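Side-chain contacts in protein DJ-1 homolog D (Arabidopsis thaliana, PDB 4OGG), which is a DJ-1/PfpI family protein that carries two DJ-1/PfpI units in a single chain: residues V75-Y80 and V104-R109; K196-L201 and Q216-L221; E304-S309 and A378-Q383. One frame throughout, in Å; residues are numbered along the deposited sequence.

Contact 1: V75-Y80 and V104-R109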
# COMPACT_ATOMS: atom_id res chain seq x y z
N VAL C 75 31.40 0.18 18.54
CA VAL C 75 32.27 -0.19 17.43
C VAL C 75 33.75 0.11 17.65
O VAL C 75 34.12 1.21 18.06
CB VAL C 75 31.82 0.52 16.12
CG1 VAL C 75 32.86 0.30 15.02
CG2 VAL C 75 30.47 -0.00 15.68
N ASP C 76 34.59 -0.88 17.36
CA ASP C 76 36.03 -0.73 17.47
C ASP C 76 36.59 -0.93 16.06
O ASP C 76 36.85 -2.06 15.65
CB ASP C 76 36.62 -1.79 18.41
CG ASP C 76 38.13 -1.71 18.50
OD1 ASP C 76 38.74 -2.57 19.17
OD2 ASP C 76 38.71 -0.78 17.89
N LEU C 77 36.76 0.17 15.33
CA LEU C 77 37.26 0.12 13.96
C LEU C 77 38.52 -0.70 13.73
O LEU C 77 38.72 -1.24 12.64
CB LEU C 77 37.47 1.54 13.43
CG LEU C 77 36.19 2.36 13.24
CD1 LEU C 77 36.55 3.75 12.71
CD2 LEU C 77 35.26 1.64 12.28
N SER C 78 39.38 -0.81 14.74
CA SER C 78 40.61 -1.57 14.59
C SER C 78 40.32 -3.04 14.32
O SER C 78 41.19 -3.78 13.85
CB SER C 78 41.47 -1.45 15.85
OG SER C 78 40.87 -2.09 16.96
N LYS C 79 39.08 -3.46 14.59
CA LYS C 79 38.68 -4.85 14.39
C LYS C 79 38.09 -5.11 13.00
O LYS C 79 37.78 -6.25 12.65
CB LYS C 79 37.65 -5.25 15.45
CG LYS C 79 38.13 -5.13 16.89
CD LYS C 79 39.23 -6.13 17.22
CE LYS C 79 39.64 -6.03 18.68
NZ LYS C 79 40.66 -7.04 19.08
N TYR C 80 37.92 -4.05 12.21
CA TYR C 80 37.34 -4.20 10.88
C TYR C 80 38.35 -4.02 9.75
O TYR C 80 39.20 -3.14 9.79
CB TYR C 80 36.18 -3.22 10.72
CG TYR C 80 35.07 -3.51 11.70
CD1 TYR C 80 34.23 -4.61 11.52
CD2 TYR C 80 34.92 -2.75 12.85
CE1 TYR C 80 33.26 -4.94 12.46
CE2 TYR C 80 33.96 -3.07 13.81
CZ TYR C 80 33.14 -4.17 13.61
OH TYR C 80 32.20 -4.51 14.56
N VAL C 104 33.57 7.24 9.22
CA VAL C 104 34.03 7.10 7.84
C VAL C 104 35.40 7.75 7.65
O VAL C 104 36.27 7.18 6.99
CB VAL C 104 33.00 7.72 6.86
CG1 VAL C 104 33.55 7.71 5.44
CG2 VAL C 104 31.71 6.92 6.92
N LYS C 105 35.59 8.92 8.23
CA LYS C 105 36.88 9.61 8.10
C LYS C 105 37.99 8.75 8.69
O LYS C 105 39.05 8.59 8.09
CB LYS C 105 36.83 10.96 8.82
CG LYS C 105 35.91 11.97 8.17
CD LYS C 105 35.81 13.23 9.01
CE LYS C 105 34.87 14.26 8.40
NZ LYS C 105 34.77 15.48 9.24
N GLU C 106 37.73 8.18 9.87
CA GLU C 106 38.73 7.35 10.53
C GLU C 106 39.08 6.14 9.66
O GLU C 106 40.24 5.76 9.54
CB GLU C 106 38.21 6.89 11.89
CG GLU C 106 39.23 6.14 12.73
CD GLU C 106 40.46 6.98 13.03
OE1 GLU C 106 40.30 8.07 13.63
OE2 GLU C 106 41.58 6.56 12.67
N PHE C 107 38.06 5.54 9.05
CA PHE C 107 38.28 4.37 8.21
C PHE C 107 39.01 4.73 6.92
O PHE C 107 39.92 4.02 6.48
CB PHE C 107 36.94 3.71 7.87
CG PHE C 107 37.04 2.23 7.71
CD1 PHE C 107 37.13 1.40 8.82
CD2 PHE C 107 37.08 1.65 6.44
CE1 PHE C 107 37.27 0.03 8.68
CE2 PHE C 107 37.22 0.28 6.29
CZ PHE C 107 37.31 -0.54 7.41
N SER C 108 38.62 5.84 6.31
CA SER C 108 39.25 6.29 5.07
C SER C 108 40.72 6.62 5.34
O SER C 108 41.59 6.36 4.51
CB SER C 108 38.53 7.53 4.54
OG SER C 108 39.12 8.00 3.34
N ARG C 109 40.98 7.18 6.52
CA ARG C 109 42.32 7.56 6.93
C ARG C 109 43.25 6.35 7.05
O ARG C 109 44.46 6.46 6.83
CB ARG C 109 42.26 8.27 8.29
CG ARG C 109 43.42 9.19 8.58
CD ARG C 109 43.10 10.61 8.15
NE ARG C 109 42.03 11.18 8.96
CZ ARG C 109 41.53 12.40 8.79
NH1 ARG C 109 42.00 13.19 7.83
NH2 ARG C 109 40.56 12.84 9.59
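L77 places CG anti to its own carbonyl carbon (chi1 -67°), and chi2 of -180° carries CD1 straight on to E106 and leaves CD2 turned off to the side, toward F107. E106 turns CG anti to its backbone N (chi1 -173°) before bending at chi2; the two side chains meet through aliphatic carbons. In this DJ-1/PfpI fold the contact joins the loop before strand 82-85, with its 3-10 turn at 77-79, to the flanking helix 98-110. L77 forks over two successive helix residues. Its CD1 rests on the E106 stem, 3.6 Å from E106 CG, and its CD2 comes obliquely to the F107 ring, 3.9 Å from F107 CD1. The next ring atom, F107 CE1, meets Y80 CB at 4.0 Å, so adjacent ring atoms border the two loop residues. Y80 itself runs on from CB away from the helix; its hydroxyl is hydrogen-bonded to H33 and its side chain packs on T4 and L6 of strand 3-8. F107 also touches I114 of strand 114-116. An Asx turn at D76 leads into the 3-10 turn: S78 N and S78 OG reach D76 OD2 from the same face of the carboxylate, S78 OG lying 2.7 Å from D76 OD2.

Contact 2: K196-L201 and Q216-L221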
# COMPACT_ATOMS: atom_id res chain seq x y z
N LYS C 196 31.65 -21.26 -13.88
CA LYS C 196 30.48 -22.12 -13.88
C LYS C 196 29.26 -21.41 -14.45
O LYS C 196 29.17 -20.18 -14.42
CB LYS C 196 30.17 -22.58 -12.45
CG LYS C 196 31.30 -23.33 -11.76
CD LYS C 196 31.60 -24.66 -12.43
CE LYS C 196 32.62 -25.46 -11.64
NZ LYS C 196 33.92 -24.73 -11.49
N ARG C 197 28.31 -22.19 -14.96
CA ARG C 197 27.07 -21.65 -15.51
C ARG C 197 25.94 -22.11 -14.60
O ARG C 197 25.79 -23.31 -14.36
CB ARG C 197 26.84 -22.16 -16.93
CG ARG C 197 27.81 -21.59 -17.96
CD ARG C 197 27.66 -22.28 -19.30
NE ARG C 197 26.31 -22.15 -19.85
CZ ARG C 197 25.78 -21.01 -20.27
NH1 ARG C 197 26.47 -19.88 -20.19
NH2 ARG C 197 24.55 -20.99 -20.76
N ILE C 198 25.16 -21.17 -14.09
CA ILE C 198 24.07 -21.49 -13.18
C ILE C 198 22.72 -21.04 -13.73
O ILE C 198 22.59 -19.93 -14.26
CB ILE C 198 24.29 -20.81 -11.81
CG1 ILE C 198 25.75 -20.98 -11.37
CG2 ILE C 198 23.34 -21.39 -10.77
CD1 ILE C 198 26.18 -22.42 -11.20
N LEU C 199 21.71 -21.90 -13.60
CA LEU C 199 20.36 -21.59 -14.06
C LEU C 199 19.41 -21.39 -12.89
O LEU C 199 19.38 -22.20 -11.96
CB LEU C 199 19.82 -22.73 -14.94
CG LEU C 199 18.37 -22.57 -15.40
CD1 LEU C 199 18.26 -21.37 -16.33
CD2 LEU C 199 17.90 -23.83 -16.10
N PHE C 200 18.65 -20.31 -12.93
CA PHE C 200 17.68 -19.99 -11.88
C PHE C 200 16.26 -20.17 -12.40
O PHE C 200 15.90 -19.59 -13.41
CB PHE C 200 17.84 -18.54 -11.42
CG PHE C 200 18.79 -18.35 -10.28
CD1 PHE C 200 20.13 -18.72 -10.40
CD2 PHE C 200 18.35 -17.79 -9.08
CE1 PHE C 200 21.01 -18.53 -9.34
CE2 PHE C 200 19.23 -17.60 -8.02
CZ PHE C 200 20.56 -17.97 -8.15
N LEU C 201 15.47 -20.99 -11.71
CA LEU C 201 14.08 -21.21 -12.10
C LEU C 201 13.25 -20.16 -11.38
O LEU C 201 12.99 -20.27 -10.18
CB LEU C 201 13.63 -22.61 -11.69
CG LEU C 201 14.31 -23.75 -12.46
CD1 LEU C 201 13.94 -25.09 -11.84
CD2 LEU C 201 13.87 -23.69 -13.92
N GLN C 216 22.92 -12.63 -7.38
CA GLN C 216 24.04 -11.71 -7.42
C GLN C 216 25.27 -12.21 -6.68
O GLN C 216 26.39 -11.84 -7.02
CB GLN C 216 23.61 -10.34 -6.90
CG GLN C 216 22.58 -9.69 -7.82
CD GLN C 216 22.46 -8.20 -7.61
OE1 GLN C 216 22.52 -7.43 -8.57
NE2 GLN C 216 22.27 -7.79 -6.37
N SER C 217 25.07 -13.06 -5.67
CA SER C 217 26.21 -13.61 -4.94
C SER C 217 27.04 -14.47 -5.89
O SER C 217 28.27 -14.38 -5.93
CB SER C 217 25.74 -14.46 -3.75
OG SER C 217 25.18 -13.66 -2.73
N LEU C 218 26.36 -15.30 -6.67
CA LEU C 218 27.04 -16.18 -7.62
C LEU C 218 27.68 -15.38 -8.75
O LEU C 218 28.75 -15.75 -9.24
CB LEU C 218 26.06 -17.22 -8.17
CG LEU C 218 25.54 -18.21 -7.12
CD1 LEU C 218 24.41 -19.06 -7.70
CD2 LEU C 218 26.69 -19.10 -6.65
N GLN C 219 27.03 -14.31 -9.18
CA GLN C 219 27.59 -13.47 -10.24
C GLN C 219 28.84 -12.75 -9.72
O GLN C 219 29.77 -12.49 -10.48
CB GLN C 219 26.59 -12.42 -10.71
CG GLN C 219 25.43 -12.95 -11.52
CD GLN C 219 24.50 -11.84 -11.97
OE1 GLN C 219 24.05 -11.04 -11.15
NE2 GLN C 219 24.21 -11.79 -13.26
N ALA C 220 28.84 -12.43 -8.43
CA ALA C 220 29.97 -11.73 -7.83
C ALA C 220 31.24 -12.58 -7.85
O ALA C 220 32.36 -12.05 -7.92
CB ALA C 220 29.65 -11.32 -6.41
N LEU C 221 31.06 -13.89 -7.78
CA LEU C 221 32.17 -14.83 -7.80
C LEU C 221 32.74 -14.94 -9.21
O LEU C 221 33.88 -15.35 -9.39
CB LEU C 221 31.71 -16.21 -7.31
CG LEU C 221 31.31 -16.32 -5.84
CD1 LEU C 221 30.57 -17.62 -5.60
CD2 LEU C 221 32.55 -16.24 -4.96
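L218 meets I198 and F200 through a single methyl, CD1, where helix 208-221 packs on strand 197-201 in the second DJ-1/PfpI unit. The two belong to a beta-alpha-beta unit of this flavodoxin-like alpha/beta fold: the chain leaves strand 197-201, passes through the helix and returns to the same sheet as the neighbouring parallel strand 224-228. From the helix backbone, L218 CB points toward the strand, but it is still too far away to touch it. CG continues inward, anti to the carbonyl carbon (chi1 -66°), and here the side chain forks. Chi2 of 171° puts CD1 on the extended line from CA, toward the strand, while CD2 makes no close approach to it. CD1 does the touching, resting against two side chains that lie two residues apart and point to the same face of the sheet. One is I198, whose branch methyl CG2 stands 4.0 Å from L218 CD1, the two side chains crossing at about a right angle. The other is F200, met at its edge and in the ring plane, with L218 CD1 3.8 Å from F200 CE1 and slightly farther from CZ. All three residues are buried, and no hydrogen bond links the two segments. Further apolar neighbours line the same layer: I198 and F200 both touch V277 of strand 275-278, and F200 also packs edge-to-face with F215, three residues before L218 on the same helix. With chi1 of -45°, I198 CG1 stands beside its backbone N and CG2 opposite that nitrogen, where CG2 meets L218 CD1.

Contact 3: E304-S309 and A378-Q383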
# COMPACT_ATOMS: atom_id res chain seq x y z
N GLU C 304 23.25 -35.68 -11.55
CA GLU C 304 23.88 -35.45 -10.25
C GLU C 304 24.57 -34.09 -10.16
O GLU C 304 25.56 -33.94 -9.44
CB GLU C 304 24.88 -36.56 -9.93
CG GLU C 304 24.23 -37.91 -9.67
CD GLU C 304 25.23 -38.95 -9.20
OE1 GLU C 304 25.78 -38.79 -8.09
OE2 GLU C 304 25.46 -39.93 -9.94
N LYS C 305 24.05 -33.11 -10.89
CA LYS C 305 24.60 -31.76 -10.86
C LYS C 305 24.05 -31.05 -9.63
O LYS C 305 22.94 -31.32 -9.19
CB LYS C 305 24.19 -30.98 -12.11
CG LYS C 305 24.84 -31.45 -13.41
CD LYS C 305 24.37 -30.60 -14.57
CE LYS C 305 24.98 -31.05 -15.88
NZ LYS C 305 24.45 -30.26 -17.03
N PRO C 306 24.84 -30.13 -9.05
CA PRO C 306 24.38 -29.41 -7.86
C PRO C 306 23.03 -28.72 -8.06
O PRO C 306 22.81 -28.03 -9.06
CB PRO C 306 25.51 -28.41 -7.61
CG PRO C 306 26.72 -29.17 -8.08
CD PRO C 306 26.23 -29.76 -9.39
N VAL C 307 22.13 -28.93 -7.11
CA VAL C 307 20.80 -28.32 -7.14
C VAL C 307 20.59 -27.68 -5.77
O VAL C 307 20.70 -28.34 -4.74
CB VAL C 307 19.69 -29.37 -7.39
CG1 VAL C 307 18.32 -28.70 -7.35
CG2 VAL C 307 19.89 -30.04 -8.74
N ALA C 308 20.33 -26.38 -5.77
CA ALA C 308 20.12 -25.64 -4.54
C ALA C 308 18.71 -25.05 -4.53
O ALA C 308 18.37 -24.23 -5.37
CB ALA C 308 21.16 -24.53 -4.41
N SER C 309 17.90 -25.49 -3.58
CA SER C 309 16.52 -25.03 -3.47
C SER C 309 16.31 -24.45 -2.08
O SER C 309 16.81 -24.99 -1.09
CB SER C 309 15.56 -26.19 -3.71
OG SER C 309 14.21 -25.75 -3.75
N ALA C 378 30.71 -24.95 -2.25
CA ALA C 378 31.48 -26.14 -1.93
C ALA C 378 31.27 -27.22 -2.99
O ALA C 378 32.23 -27.81 -3.48
CB ALA C 378 31.09 -26.67 -0.56
N LEU C 379 30.01 -27.48 -3.33
CA LEU C 379 29.69 -28.50 -4.33
C LEU C 379 30.23 -28.15 -5.71
O LEU C 379 30.61 -29.03 -6.48
CB LEU C 379 28.18 -28.72 -4.42
CG LEU C 379 27.51 -29.44 -3.25
CD1 LEU C 379 26.03 -29.65 -3.56
CD2 LEU C 379 28.19 -30.78 -3.02
N LEU C 380 30.26 -26.85 -6.03
CA LEU C 380 30.76 -26.40 -7.33
C LEU C 380 32.28 -26.25 -7.34
O LEU C 380 32.88 -26.04 -8.40
CB LEU C 380 30.11 -25.07 -7.71
CG LEU C 380 28.64 -25.13 -8.12
CD1 LEU C 380 28.09 -23.72 -8.29
CD2 LEU C 380 28.51 -25.93 -9.41
N GLY C 381 32.90 -26.36 -6.17
CA GLY C 381 34.34 -26.24 -6.09
C GLY C 381 34.83 -24.80 -6.18
O GLY C 381 35.99 -24.55 -6.51
N ILE C 382 33.94 -23.85 -5.89
CA ILE C 382 34.28 -22.43 -5.92
C ILE C 382 34.81 -22.03 -4.55
O ILE C 382 34.18 -22.32 -3.52
CB ILE C 382 33.06 -21.54 -6.23
CG1 ILE C 382 32.43 -21.96 -7.56
CG2 ILE C 382 33.49 -20.08 -6.29
CD1 ILE C 382 31.15 -21.21 -7.90
N GLN C 383 35.96 -21.37 -4.52
CA GLN C 383 36.55 -20.95 -3.26
C GLN C 383 37.01 -19.50 -3.25
O GLN C 383 37.43 -18.96 -4.28
CB GLN C 383 37.77 -21.82 -2.94
CG GLN C 383 37.52 -23.32 -3.02
CD GLN C 383 38.78 -24.11 -2.77
OE1 GLN C 383 39.34 -24.09 -1.67
NE2 GLN C 383 39.26 -24.81 -3.80
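The chain of residues 304-309 leaves helix 291-302 at E304, whose positive phi of 59° makes it the C-prime residue of a Schellman motif, and becomes extended through K305 and P306 to enter strand 307-309. Residues 378-383 repeat the manoeuvre: the last turn of helix 369-380 closes at G381, also at positive phi and in a Schellman motif, with G381 N bonded to A378 O, before the backbone straightens through I382. The two backbones come nearest at P306 and L379, 6.4 Å between their CA atoms. P306 points its ring toward the helix and bears the whole contact. Its CG, at the outer corner of the ring, lies 4.0 Å from L379 CB and 3.9 Å from L380 CD2, so it fits against two consecutive helix residues. The proline and L379 pass each other in opposite directions, and the touching part of L379 is its CB, with the remainder of the branch running on. The L380 side chain runs at a slant to that of P306. Its CB leaves the helix to one side; chi2 of 173° then runs CD1 on along the chain and leaves CD2 turned to the proline. The strand belongs to the parallel part of the six-stranded sheet in the second DJ-1/PfpI unit, an alpha/beta sandwich in which helix 369-380 covers one face. Along that helix P306 also touches L376, and A308, two residues on and on the same side of the strand, touches L376 and F372. Contacts to A275 of the neighbouring strand 275-278 come from both P306 and L380. On the other side of the strand V307 turns away from this helix and packs on F300 and M301 of helix 291-302.

Overall arrangement
The three contacts follow one another along the chain without overlap. Contact 1 lies in the first DJ-1/PfpI unit, its centre about 32 Å from that of contact 2 and about 36 Å from that of contact 3, with no touch to either. Contacts 2 and 3 belong to the second unit, where their centres are about 11 Å apart and both reach the same six-stranded sheet, through strands 197-201 and 307-309. There they meet directly: I198 CD1 lies 3.7 Å from L380 CD1, and L221 packs on I382. Helices 208-221 and 369-380 thus share an apolar layer on one face of that sheet, joining early and late parts of the unit.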